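Local coordinates for Lmo0135 protein (PDB 5ISU) that probably binds peptides outside the cell and delivers them to an ABC transporter for uptake, at residues L342-L347 with S355-L360; R257-T262 with A291-D296; E286-A291 with Y463-D468; A261-N266 with A278-L283; Q322-A327 with Q361-E366. One frame throughout, in Å; residues are numbered along the deposited sequence.

Contact 1: L342-L347 with S355-L360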
# COMPACT_ATOMS: atom_id res chain seq x y z
N LEU A 342 4.81 30.89 4.17
CA LEU A 342 4.87 29.55 3.59
C LEU A 342 3.48 28.97 3.44
O LEU A 342 2.57 29.33 4.18
CB LEU A 342 5.72 28.61 4.45
CG LEU A 342 7.20 28.97 4.59
CD1 LEU A 342 7.90 27.94 5.47
CD2 LEU A 342 7.88 29.05 3.22
N THR A 343 3.34 28.05 2.49
CA THR A 343 2.07 27.41 2.20
C THR A 343 2.09 25.91 2.47
O THR A 343 3.06 25.21 2.16
CB THR A 343 1.67 27.64 0.72
OG1 THR A 343 2.72 27.20 -0.15
CG2 THR A 343 1.39 29.12 0.46
N VAL A 344 1.01 25.42 3.10
CA VAL A 344 0.85 23.98 3.32
C VAL A 344 -0.35 23.54 2.50
O VAL A 344 -1.46 24.04 2.68
CB VAL A 344 0.70 23.59 4.81
CG1 VAL A 344 -0.40 24.39 5.50
CG2 VAL A 344 0.46 22.09 4.94
N TYR A 345 -0.11 22.66 1.54
CA TYR A 345 -1.16 22.16 0.65
C TYR A 345 -1.56 20.77 1.11
O TYR A 345 -0.72 19.92 1.34
CB TYR A 345 -0.70 22.14 -0.82
CG TYR A 345 -0.86 23.46 -1.57
CD1 TYR A 345 -0.02 24.55 -1.32
CD2 TYR A 345 -1.82 23.59 -2.59
CE1 TYR A 345 -0.17 25.74 -2.02
CE2 TYR A 345 -1.97 24.78 -3.29
CZ TYR A 345 -1.15 25.85 -3.01
OH TYR A 345 -1.30 27.02 -3.73
N TYR A 346 -2.86 20.53 1.21
CA TYR A 346 -3.39 19.25 1.65
C TYR A 346 -4.79 19.03 1.07
O TYR A 346 -5.33 19.90 0.37
CB TYR A 346 -3.38 19.21 3.19
CG TYR A 346 -4.20 20.28 3.85
CD1 TYR A 346 -3.69 21.57 4.05
CD2 TYR A 346 -5.48 20.01 4.32
CE1 TYR A 346 -4.44 22.56 4.65
CE2 TYR A 346 -6.25 20.99 4.92
CZ TYR A 346 -5.73 22.26 5.09
OH TYR A 346 -6.50 23.22 5.69
N LEU A 347 -5.36 17.86 1.34
CA LEU A 347 -6.70 17.50 0.85
C LEU A 347 -7.79 18.27 1.61
O LEU A 347 -7.78 18.32 2.84
CB LEU A 347 -6.91 15.99 1.01
CG LEU A 347 -5.99 15.10 0.17
CD1 LEU A 347 -5.99 13.66 0.68
CD2 LEU A 347 -6.38 15.14 -1.30
N SER A 355 -6.33 19.04 10.69
CA SER A 355 -5.81 19.12 12.05
C SER A 355 -4.29 19.15 12.08
O SER A 355 -3.67 19.84 12.89
CB SER A 355 -6.32 17.94 12.87
OG SER A 355 -7.74 17.97 12.97
N ILE A 356 -3.67 18.36 11.20
CA ILE A 356 -2.21 18.32 11.08
C ILE A 356 -1.73 19.68 10.62
O ILE A 356 -0.78 20.24 11.17
CB ILE A 356 -1.74 17.21 10.10
CG1 ILE A 356 -2.02 15.83 10.71
CG2 ILE A 356 -0.25 17.35 9.79
CD1 ILE A 356 -1.83 14.68 9.75
N ALA A 357 -2.42 20.23 9.62
CA ALA A 357 -2.08 21.55 9.07
C ALA A 357 -2.13 22.64 10.13
O ALA A 357 -1.18 23.40 10.28
CB ALA A 357 -3.00 21.90 7.91
N LEU A 358 -3.22 22.69 10.89
CA LEU A 358 -3.35 23.71 11.94
C LEU A 358 -2.27 23.57 12.99
O LEU A 358 -1.77 24.56 13.51
CB LEU A 358 -4.73 23.67 12.59
CG LEU A 358 -5.88 24.22 11.74
CD1 LEU A 358 -7.23 23.83 12.31
CD2 LEU A 358 -5.76 25.74 11.61
N TYR A 359 -1.91 22.32 13.30
CA TYR A 359 -0.86 22.08 14.27
C TYR A 359 0.47 22.66 13.74
O TYR A 359 1.20 23.31 14.48
CB TYR A 359 -0.75 20.60 14.61
CG TYR A 359 0.34 20.33 15.60
CD1 TYR A 359 0.11 20.40 16.97
CD2 TYR A 359 1.61 20.02 15.16
CE1 TYR A 359 1.14 20.17 17.87
CE2 TYR A 359 2.63 19.79 16.05
CZ TYR A 359 2.39 19.85 17.39
OH TYR A 359 3.44 19.62 18.23
N LEU A 360 0.78 22.43 12.47
CA LEU A 360 2.02 22.98 11.89
C LEU A 360 1.98 24.52 11.92
O LEU A 360 2.95 25.17 12.31
CB LEU A 360 2.21 22.51 10.44
CG LEU A 360 2.25 21.01 10.15
CD1 LEU A 360 2.55 20.78 8.67
CD2 LEU A 360 3.27 20.29 10.99

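Contact 2: R257-T262 with A291-D296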
# COMPACT_ATOMS: atom_id res chain seq x y z
N ARG A 257 1.05 2.24 6.50
CA ARG A 257 1.01 3.54 5.88
C ARG A 257 1.84 4.54 6.67
O ARG A 257 1.75 4.60 7.90
CB ARG A 257 -0.43 4.04 5.79
CG ARG A 257 -0.54 5.43 5.18
CD ARG A 257 -1.98 5.86 5.00
NE ARG A 257 -2.11 7.19 4.38
CZ ARG A 257 -2.04 8.36 5.04
NH1 ARG A 257 -2.18 9.50 4.37
NH2 ARG A 257 -1.82 8.40 6.35
N LEU A 258 2.69 5.29 5.96
CA LEU A 258 3.41 6.39 6.55
C LEU A 258 2.66 7.68 6.21
O LEU A 258 2.35 7.93 5.06
CB LEU A 258 4.85 6.50 6.02
CG LEU A 258 5.53 7.81 6.42
CD1 LEU A 258 5.78 7.91 7.92
CD2 LEU A 258 6.82 8.06 5.65
N SER A 259 2.37 8.48 7.22
CA SER A 259 1.78 9.82 7.06
C SER A 259 2.97 10.73 7.22
O SER A 259 3.72 10.58 8.20
CB SER A 259 0.77 10.09 8.16
OG SER A 259 0.31 11.44 8.14
N TYR A 260 3.19 11.64 6.27
CA TYR A 260 4.33 12.53 6.32
C TYR A 260 4.10 13.87 5.65
O TYR A 260 3.15 14.05 4.91
CB TYR A 260 5.53 11.86 5.68
CG TYR A 260 5.44 11.65 4.19
CD1 TYR A 260 4.62 10.67 3.64
CD2 TYR A 260 6.17 12.44 3.32
CE1 TYR A 260 4.52 10.48 2.28
CE2 TYR A 260 6.11 12.24 1.94
CZ TYR A 260 5.28 11.26 1.42
OH TYR A 260 5.20 11.07 0.07
N ALA A 261 5.01 14.80 5.92
CA ALA A 261 5.02 16.11 5.29
C ALA A 261 6.26 16.20 4.41
O ALA A 261 7.31 15.76 4.81
CB ALA A 261 5.04 17.19 6.34
N THR A 262 6.13 16.78 3.23
CA THR A 262 7.25 16.96 2.31
C THR A 262 7.66 18.42 2.30
O THR A 262 6.80 19.27 2.42
CB THR A 262 6.83 16.69 0.85
OG1 THR A 262 5.91 17.72 0.44
CG2 THR A 262 6.16 15.35 0.70
N ALA A 291 -3.94 15.17 17.79
CA ALA A 291 -4.81 16.13 17.11
C ALA A 291 -5.43 15.59 15.82
O ALA A 291 -6.58 15.91 15.51
CB ALA A 291 -4.06 17.43 16.83
N ALA A 292 -4.68 14.77 15.08
CA ALA A 292 -5.16 14.22 13.81
C ALA A 292 -6.25 13.17 14.00
O ALA A 292 -7.39 13.34 13.54
CB ALA A 292 -4.00 13.62 13.03
N TYR A 293 -5.88 12.08 14.65
CA TYR A 293 -6.78 10.99 14.97
C TYR A 293 -7.12 11.33 16.44
O TYR A 293 -6.59 12.30 16.97
CB TYR A 293 -6.05 9.65 14.74
CG TYR A 293 -5.16 9.66 13.48
CD1 TYR A 293 -5.69 9.47 12.19
CD2 TYR A 293 -3.80 9.91 13.57
CE1 TYR A 293 -4.87 9.51 11.04
CE2 TYR A 293 -2.97 9.95 12.44
CZ TYR A 293 -3.50 9.75 11.17
OH TYR A 293 -2.65 9.82 10.06
N GLY A 294 -8.01 10.59 17.09
CA GLY A 294 -8.39 10.96 18.47
C GLY A 294 -7.40 10.62 19.57
O GLY A 294 -7.19 11.39 20.50
N SER A 295 -6.80 9.44 19.45
CA SER A 295 -5.89 8.92 20.44
C SER A 295 -4.76 8.19 19.74
O SER A 295 -4.72 8.11 18.51
CB SER A 295 -6.64 7.92 21.30
OG SER A 295 -7.09 6.84 20.51
N ASP A 296 -3.88 7.59 20.54
CA ASP A 296 -2.73 6.87 20.00
C ASP A 296 -3.02 5.44 19.52
O ASP A 296 -2.09 4.73 19.14
CB ASP A 296 -1.58 6.84 21.03
CG ASP A 296 -1.88 5.97 22.24
OD1 ASP A 296 -3.06 5.85 22.63
OD2 ASP A 296 -0.91 5.41 22.79
O HOH W 1 -0.57 11.52 10.64

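Contact 3: E286-A291 with Y463-D468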
# COMPACT_ATOMS: atom_id res chain seq x y z
N GLU A 286 3.55 12.85 19.19
CA GLU A 286 2.40 12.43 20.01
C GLU A 286 1.28 13.46 19.97
O GLU A 286 0.11 13.10 19.97
CB GLU A 286 2.78 12.11 21.46
CG GLU A 286 3.68 10.89 21.57
CD GLU A 286 3.77 10.29 22.97
OE1 GLU A 286 4.58 9.35 23.12
OE2 GLU A 286 3.03 10.71 23.91
N GLU A 287 1.65 14.73 19.90
CA GLU A 287 0.68 15.82 19.79
C GLU A 287 -0.02 15.80 18.42
O GLU A 287 -1.24 16.00 18.36
CB GLU A 287 1.34 17.18 20.03
CG GLU A 287 1.76 17.41 21.48
CD GLU A 287 2.30 18.82 21.75
OE1 GLU A 287 2.68 19.57 20.79
OE2 GLU A 287 2.34 19.19 22.93
N ILE A 288 0.74 15.59 17.34
CA ILE A 288 0.14 15.52 16.00
C ILE A 288 -0.87 14.38 15.93
O ILE A 288 -1.99 14.56 15.45
CB ILE A 288 1.17 15.33 14.89
CG1 ILE A 288 2.10 16.53 14.81
CG2 ILE A 288 0.47 15.15 13.54
CD1 ILE A 288 3.28 16.35 13.87
N ILE A 289 -0.46 13.21 16.40
CA ILE A 289 -1.33 12.03 16.42
C ILE A 289 -2.57 12.33 17.24
O ILE A 289 -3.69 12.07 16.79
CB ILE A 289 -0.58 10.81 16.99
CG1 ILE A 289 0.46 10.32 15.98
CG2 ILE A 289 -1.53 9.68 17.33
CD1 ILE A 289 1.44 9.31 16.52
N ASP A 290 -2.36 12.92 18.41
CA ASP A 290 -3.45 13.30 19.30
C ASP A 290 -4.45 14.24 18.60
O ASP A 290 -5.66 14.09 18.77
CB ASP A 290 -2.89 13.99 20.55
CG ASP A 290 -3.85 13.99 21.70
OD1 ASP A 290 -4.43 12.92 21.97
OD2 ASP A 290 -3.97 15.02 22.40
N ALA A 291 -3.94 15.17 17.79
CA ALA A 291 -4.81 16.13 17.11
C ALA A 291 -5.43 15.59 15.82
O ALA A 291 -6.58 15.91 15.51
CB ALA A 291 -4.06 17.43 16.83
N TYR A 463 9.31 14.98 6.75
CA TYR A 463 9.06 14.86 8.18
C TYR A 463 8.11 13.66 8.34
O TYR A 463 6.92 13.81 8.09
CB TYR A 463 8.44 16.12 8.79
CG TYR A 463 8.29 16.01 10.30
CD1 TYR A 463 9.33 16.32 11.14
CD2 TYR A 463 7.10 15.55 10.87
CE1 TYR A 463 9.22 16.20 12.51
CE2 TYR A 463 6.97 15.43 12.23
CZ TYR A 463 8.04 15.76 13.06
OH TYR A 463 7.93 15.67 14.44
N PRO A 464 8.64 12.47 8.66
CA PRO A 464 7.74 11.31 8.87
C PRO A 464 6.92 11.53 10.13
O PRO A 464 7.49 11.72 11.19
CB PRO A 464 8.69 10.12 9.05
CG PRO A 464 10.06 10.63 8.66
CD PRO A 464 10.05 12.11 8.86
N ILE A 465 5.60 11.55 10.02
CA ILE A 465 4.75 11.82 11.16
C ILE A 465 4.38 10.56 11.92
O ILE A 465 4.69 10.43 13.09
CB ILE A 465 3.45 12.52 10.73
CG1 ILE A 465 3.75 13.85 10.03
CG2 ILE A 465 2.56 12.76 11.93
CD1 ILE A 465 2.54 14.48 9.37
N SER A 466 3.71 9.63 11.25
CA SER A 466 3.25 8.42 11.91
C SER A 466 3.05 7.22 11.01
O SER A 466 2.86 7.37 9.81
CB SER A 466 1.93 8.71 12.62
OG SER A 466 0.93 9.20 11.72
N TYR A 467 3.15 6.03 11.61
CA TYR A 467 2.83 4.80 10.92
C TYR A 467 1.41 4.58 11.37
O TYR A 467 1.14 4.40 12.57
CB TYR A 467 3.74 3.64 11.30
CG TYR A 467 5.20 3.98 11.13
CD1 TYR A 467 5.67 4.51 9.93
CD2 TYR A 467 6.11 3.77 12.16
CE1 TYR A 467 6.99 4.85 9.75
CE2 TYR A 467 7.45 4.10 11.99
CZ TYR A 467 7.88 4.65 10.78
OH TYR A 467 9.20 5.01 10.57
N ASP A 468 0.49 4.63 10.41
CA ASP A 468 -0.94 4.55 10.68
C ASP A 468 -1.59 3.16 10.73
O ASP A 468 -1.14 2.22 10.09
CB ASP A 468 -1.67 5.41 9.65
CG ASP A 468 -1.36 6.89 9.79
OD1 ASP A 468 -0.54 7.28 10.67
OD2 ASP A 468 -1.96 7.68 9.03

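Contact 4: A261-N266 with A278-L283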
# COMPACT_ATOMS: atom_id res chain seq x y z
N ALA A 261 5.01 14.80 5.92
CA ALA A 261 5.02 16.11 5.29
C ALA A 261 6.26 16.20 4.41
O ALA A 261 7.31 15.76 4.81
CB ALA A 261 5.04 17.19 6.34
N THR A 262 6.13 16.78 3.23
CA THR A 262 7.25 16.96 2.31
C THR A 262 7.66 18.42 2.30
O THR A 262 6.80 19.27 2.42
CB THR A 262 6.83 16.69 0.85
OG1 THR A 262 5.91 17.72 0.44
CG2 THR A 262 6.16 15.35 0.70
N PHE A 263 8.94 18.70 2.13
CA PHE A 263 9.42 20.10 2.02
C PHE A 263 9.80 20.31 0.56
O PHE A 263 10.71 19.64 0.07
CB PHE A 263 10.60 20.38 2.94
CG PHE A 263 10.29 20.20 4.41
CD1 PHE A 263 9.41 21.05 5.06
CD2 PHE A 263 10.92 19.22 5.16
CE1 PHE A 263 9.12 20.89 6.40
CE2 PHE A 263 10.65 19.06 6.51
CZ PHE A 263 9.75 19.90 7.13
N ASN A 264 9.10 21.22 -0.12
CA ASN A 264 9.34 21.46 -1.56
C ASN A 264 10.61 22.25 -1.84
O ASN A 264 10.61 23.48 -1.77
CB ASN A 264 8.14 22.19 -2.19
CG ASN A 264 8.17 22.18 -3.72
OD1 ASN A 264 9.16 21.77 -4.34
ND2 ASN A 264 7.08 22.61 -4.33
N GLU A 265 11.68 21.55 -2.20
CA GLU A 265 12.95 22.21 -2.49
C GLU A 265 12.97 23.07 -3.77
O GLU A 265 13.98 23.70 -4.06
CB GLU A 265 14.11 21.22 -2.47
CG GLU A 265 14.25 20.56 -1.10
CD GLU A 265 15.49 19.69 -0.95
OE1 GLU A 265 16.50 19.94 -1.64
OE2 GLU A 265 15.46 18.78 -0.10
N ASN A 266 11.87 23.08 -4.54
CA ASN A 266 11.78 23.99 -5.70
C ASN A 266 11.61 25.45 -5.20
O ASN A 266 11.91 26.39 -5.93
CB ASN A 266 10.66 23.61 -6.67
CG ASN A 266 10.99 22.36 -7.49
OD1 ASN A 266 12.15 21.92 -7.55
ND2 ASN A 266 9.97 21.80 -8.15
N ALA A 278 14.67 23.16 11.28
CA ALA A 278 13.90 24.03 12.18
C ALA A 278 12.42 23.64 12.17
O ALA A 278 11.78 23.58 13.22
CB ALA A 278 14.06 25.48 11.79
N LEU A 279 11.89 23.32 10.99
CA LEU A 279 10.49 22.96 10.80
C LEU A 279 10.18 21.53 11.26
O LEU A 279 9.02 21.09 11.21
CB LEU A 279 10.07 23.14 9.34
CG LEU A 279 10.21 24.55 8.75
CD1 LEU A 279 9.92 24.55 7.25
CD2 LEU A 279 9.33 25.57 9.47
N SER A 280 11.22 20.81 11.67
CA SER A 280 11.07 19.47 12.22
C SER A 280 11.11 19.59 13.75
O SER A 280 10.23 19.07 14.47
CB SER A 280 12.19 18.54 11.71
OG SER A 280 12.20 18.49 10.30
N TYR A 281 12.14 20.27 14.24
CA TYR A 281 12.29 20.51 15.68
C TYR A 281 11.13 21.26 16.33
O TYR A 281 10.97 21.22 17.54
CB TYR A 281 13.57 21.31 15.97
CG TYR A 281 14.84 20.51 16.01
CD1 TYR A 281 15.06 19.57 17.02
CD2 TYR A 281 15.88 20.75 15.11
CE1 TYR A 281 16.24 18.85 17.08
CE2 TYR A 281 17.07 20.05 15.18
CZ TYR A 281 17.25 19.10 16.17
OH TYR A 281 18.42 18.40 16.23
N ALA A 282 10.34 21.99 15.54
CA ALA A 282 9.19 22.71 16.09
C ALA A 282 8.01 21.78 16.40
O ALA A 282 7.06 22.20 17.07
CB ALA A 282 8.75 23.81 15.13
N LEU A 283 8.07 20.53 15.94
CA LEU A 283 6.96 19.61 16.04
C LEU A 283 7.14 18.48 17.05
O LEU A 283 8.27 18.13 17.40
CB LEU A 283 6.71 18.99 14.66
CG LEU A 283 6.56 19.96 13.48
CD1 LEU A 283 6.47 19.21 12.17
CD2 LEU A 283 5.35 20.87 13.66

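Contact 5: Q322-A327 with Q361-E366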
# COMPACT_ATOMS: atom_id res chain seq x y z
N GLN A 322 11.05 17.48 19.60
CA GLN A 322 10.67 18.88 19.84
C GLN A 322 11.64 19.69 20.69
O GLN A 322 11.95 19.33 21.82
CB GLN A 322 9.26 18.99 20.42
CG GLN A 322 8.59 20.34 20.18
CD GLN A 322 7.19 20.41 20.78
OE1 GLN A 322 7.00 20.19 21.98
NE2 GLN A 322 6.20 20.75 19.96
N ASP A 323 12.15 20.77 20.09
CA ASP A 323 13.06 21.73 20.73
C ASP A 323 12.81 23.07 20.04
O ASP A 323 13.45 23.42 19.04
CB ASP A 323 14.51 21.27 20.60
CG ASP A 323 15.46 22.06 21.49
OD1 ASP A 323 15.16 23.22 21.90
OD2 ASP A 323 16.55 21.51 21.78
N ILE A 324 11.83 23.79 20.55
CA ILE A 324 11.46 25.09 20.01
C ILE A 324 12.61 26.10 20.11
O ILE A 324 12.83 26.89 19.19
CB ILE A 324 10.14 25.59 20.65
CG1 ILE A 324 8.98 24.69 20.15
CG2 ILE A 324 9.86 27.04 20.32
CD1 ILE A 324 7.68 24.84 20.91
N ALA A 325 13.37 26.05 21.21
CA ALA A 325 14.51 26.97 21.36
C ALA A 325 15.56 26.73 20.26
O ALA A 325 16.06 27.68 19.65
CB ALA A 325 15.14 26.84 22.75
N LYS A 326 15.87 25.46 20.00
CA LYS A 326 16.84 25.12 18.96
C LYS A 326 16.27 25.44 17.59
O LYS A 326 17.01 25.82 16.68
CB LYS A 326 17.25 23.65 19.02
CG LYS A 326 18.36 23.31 18.04
CD LYS A 326 18.82 21.88 18.19
CE LYS A 326 20.03 21.59 17.31
NZ LYS A 326 20.50 20.18 17.44
N ALA A 327 14.96 25.29 17.44
CA ALA A 327 14.30 25.62 16.18
C ALA A 327 14.47 27.09 15.88
O ALA A 327 14.69 27.45 14.72
CB ALA A 327 12.82 25.27 16.23
N GLN A 361 0.85 25.08 11.54
CA GLN A 361 0.65 26.54 11.55
C GLN A 361 0.91 27.10 12.94
O GLN A 361 1.65 28.07 13.11
CB GLN A 361 -0.77 26.90 11.12
CG GLN A 361 -1.03 28.38 10.97
CD GLN A 361 -2.48 28.68 10.66
OE1 GLN A 361 -3.39 28.08 11.24
NE2 GLN A 361 -2.70 29.64 9.78
N GLN A 362 0.26 26.48 13.92
CA GLN A 362 0.39 26.83 15.32
C GLN A 362 1.86 26.74 15.76
O GLN A 362 2.39 27.70 16.34
CB GLN A 362 -0.44 25.84 16.16
CG GLN A 362 -0.51 26.11 17.66
CD GLN A 362 -0.96 24.87 18.44
OE1 GLN A 362 -0.30 23.82 18.39
NE2 GLN A 362 -2.04 25.00 19.17
N GLN A 363 2.52 25.62 15.45
CA GLN A 363 3.90 25.40 15.88
C GLN A 363 4.89 26.27 15.17
O GLN A 363 5.88 26.68 15.76
CB GLN A 363 4.32 23.92 15.75
CG GLN A 363 3.55 22.99 16.70
CD GLN A 363 3.64 23.42 18.17
OE1 GLN A 363 2.62 23.61 18.83
NE2 GLN A 363 4.86 23.62 18.66
N TYR A 364 4.64 26.55 13.90
CA TYR A 364 5.55 27.42 13.16
C TYR A 364 5.38 28.87 13.61
O TYR A 364 6.37 29.60 13.69
CB TYR A 364 5.44 27.24 11.64
CG TYR A 364 5.78 25.83 11.15
CD1 TYR A 364 6.69 25.01 11.85
CD2 TYR A 364 5.28 25.35 9.95
CE1 TYR A 364 7.00 23.74 11.39
CE2 TYR A 364 5.61 24.08 9.48
CZ TYR A 364 6.47 23.29 10.21
OH TYR A 364 6.80 22.04 9.75
N LYS A 365 4.15 29.28 13.94
CA LYS A 365 3.96 30.62 14.49
C LYS A 365 4.89 30.86 15.67
O LYS A 365 5.56 31.90 15.73
CB LYS A 365 2.52 30.86 14.96
CG LYS A 365 1.54 31.32 13.90
CD LYS A 365 0.23 31.79 14.53
CE LYS A 365 -0.74 32.31 13.47
NZ LYS A 365 -2.02 32.81 14.06
N GLU A 366 4.97 29.88 16.57
CA GLU A 366 5.78 29.99 17.78
C GLU A 366 7.30 30.10 17.52
O GLU A 366 8.04 30.56 18.39
CB GLU A 366 5.47 28.85 18.75
CG GLU A 366 5.99 29.10 20.16
CD GLU A 366 5.58 28.04 21.16
OE1 GLU A 366 5.87 28.22 22.36
OE2 GLU A 366 4.96 27.03 20.75

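Contact 1: L342-L347 with S355-L360
Tyr346 and Val344 of the strand meet Ala357 and Leu360 of the helix in a beta-alpha-beta unit, formed by strand 341-347, helix 351-365 and the parallel strand 370-376. Within it, segment 355-360 runs back almost antiparallel to segment 342-347, at 168°, with the two segment axes 9.6 Å apart at their closest. From Tyr346 CB outward, the side chain first leaves the backbone toward the helix, and CG stands between the backbone N and the carbonyl carbon (chi1 60°), which brings one ring face round to Ala357. Tyr346 CE1 comes closest to Ala357 CB, at 3.6 Å, with Tyr346 CD1 and CZ a little farther from the same methyl. The methyl therefore sits over the face but displaced toward the rim, a CH-pi contact with 4.0 Å between Ala357 CB and the centroid of the Tyr346 ring. At the tip, Tyr346 OH reaches Glu354 OE2, nearly one helical turn closer to the start of the helix, in a weak hydrogen bond. Two residues back, Val344 points to the same side of the strand and uses both branches: CG1 faces Ala357, while CG2 is turned to Leu360, nearly a helical turn further on. Ala357 is thus met by two strand side chains, its methyl touching both Val344 and Tyr346. All four residues are buried, and no hydrogen bond joins the two segments. The contact thins out at its Leu360 end, where Val344 CG2 is 4.5 Å from Leu360 CD1.

Contact 2: R257-T262 with A291-D296
Tyr293 brings its hydroxyl up to Arg257 and Ser259 on strand 248-263, but makes no direct hydrogen bond to either. Tyr293 OH is 3.9 Å from Ser259 OG, and one water bridges the two: it lies 2.7 Å from Ser259 OG and 2.7 Å from Tyr293 OH. The Arg257 guanidinium comes up beside them with its edge to the phenol oxygen, Arg257 NH2 to Tyr293 OH being 4.1 Å, and its plane stands nearly upright to the tyrosine ring, at 83°. Asp468 on the neighbouring strand is common to both: its OD2 forms a salt bridge with Arg257 NH2 and a weak hydrogen bond with Tyr293 OH. Further out, the arginine chain runs straight from CG to NE to reach that carboxylate. Tyr293, the first residue to leave helical geometry after helix 285-292, has the methyl of Ala292 over one ring face, displaced toward the rim, and Ser352 of helix 351-365 also touches its side chain. The end of helix 285-292 is thus joined to the antiparallel neighbours 248-263 and 462-475 of the mixed sheet through a shared carboxylate and a bridging water, and the nearby guanidinium would be expected to keep Asp468 ionised.

Contact 3: E286-A291 with Y463-D468
Ile288 and Ile465 make the tightest apolar contact here, Ile288 CG2 lying 3.6 Å from Ile465 CG2 and the side chains crossing at about a right angle. In Ile288, CG2 lies anti to the backbone N, while CG1 is anti to the carbonyl carbon and beside the backbone N. From there Ile288 CD1 reaches Tyr463 CE2, at 4.1 Å, while still near Ile465 CG2. That approach to the ring is oblique. Within the strand, Ile465 CG1 lies in the plane of the Tyr463 ring, at its edge. The next helix residue, Ile289, starts off along the flank of the helix, but its end bends in: Ile289 CG1 and CD1 both lie 4.0 Å from Ser466 CB. On the polar side, nothing bonds across the two segments. Ser466 turns its hydroxyl along the strand instead and donates to Asp468, Ser466 OG to Asp468 OD1 being 2.6 Å, on the syn lone pair. The axes of segments 286-291 and 463-468 cross at -54° and come within 8.5 Å of each other. Consistent with a local irregularity in the strand, two consecutive residues both face the helix. Ile465 and Ser466 lie together opposite Ser259 of strand 248-263, in a classic beta bulge on the face of the mixed sheet that this helix covers.

Contact 4: A261-N266 with A278-L283
The Phe263 ring is the one flat group that matters here, and both of its partners, Leu279 and Ser280, come to it obliquely, neither square over a face nor at an edge. Leu279 does most of the touching. Its CB lies 3.8 Å from Phe263 CE1 and 3.9 Å from Phe263 CZ, and Leu279 CD1 returns to the same corner, also 3.8 Å from Phe263 CE1; both leucine atoms come from the same side of the ring plane. Near the CE2 part of the rim, again on that side of the plane, Ser280 OG stands 4.1 Å from Phe263 CE2, a plain van der Waals approach. The hydroxyl is spent within its own helix, bonded to the carbonyl oxygen of Arg276 one turn earlier, and so a buried polar atom next to an aromatic ring is satisfied. The phenylalanine has CG anti to its carbonyl carbon (chi1 -62°), which carries the ring off the strand toward the helix.

Just beyond Phe263 the strand ends in an Asx turn: Asn264 OD1 accepts from Asn266 N at 3.0 Å, with the donor 48° out of the carbonyl plane. Asn423 ND2 bonds to the same oxygen, and Asn264 ND2 gives to the backbone oxygens of Asn390 and Tyr393, so this side chain ties together two loops. Phe263 thus fills the layer between strand 248-263 and helix 273-281, with Ile395 of the adjoining strand 395-400 against its side chain. Tyr281 leans on helix 324-334, and Leu283 packs against helix 351-365.

Contact 5: Q322-A327 with Q361-E366
Ile324, Glu366 and Gln363 supply most of the buried surface between the start of helix 324-334 and the last turn of helix 351-365. Ile324 gives the most, and it does so through the tip of its longer branch. Ile324 CD1 lies 3.5 Å from Glu366 OE2 and 3.8 Å from Gln363 NE2, so a methyl is set against a carboxylate and an amide, each side chain crossing the isoleucine at about a right angle. Glu366 gets there with a fully extended chain laid across the end of the isoleucine. Gln363 does the reverse: its chain folds at the second torsion (chi2 -55°), which swings the amide from the flank of its helix toward the other segment. There it meets the Gln322 amide, the two planes 31° apart, and Gln322 NE2 lies 3.4 Å from Gln363 NE2. Two donors cannot bond to each other.

Asp323 caps the first turn of helix 324-334 at the N-cap, its OD1 accepting from Lys326 N at 3.0 Å with an N-H...O angle of 160°, the donor coming from above the carboxylate plane. The cap lies in the turn carrying Ile324. Helix 351-365 in turn rests on strand 370-376 of the mixed sheet, through Gln361 and Tyr364. The two helices are joined by van der Waals contact of the Ile324 methyl with polar groups. The Ala282 carbonyl oxygen takes a hydrogen bond from Gln363 NE2 and a weak one from Gln322 NE2, consistent with their closeness, so the two amides are linked through this oxygen and not to each other.

How the contacts relate
All five contacts lie on the same side of the chain's centre. Contacts 2 and 3 are practically one site, centres about 4 Å apart, and they share Ala291. Contact 4 joins contact 3 through the sheet, Tyr463 N to Ala261 O at 2.9 Å. Helix 351-365 runs on from contact 1 into contact 5, and in contact 1 its Tyr359 OH meets Glu287 OE1 of contact 3 at 2.7 Å. Contacts 4 and 5, centres about 11 Å apart, are tied by Leu279 O to Tyr364 OH at 2.8 Å. Together they layer helices 273-281, 285-292 and 351-365 against one mixed sheet.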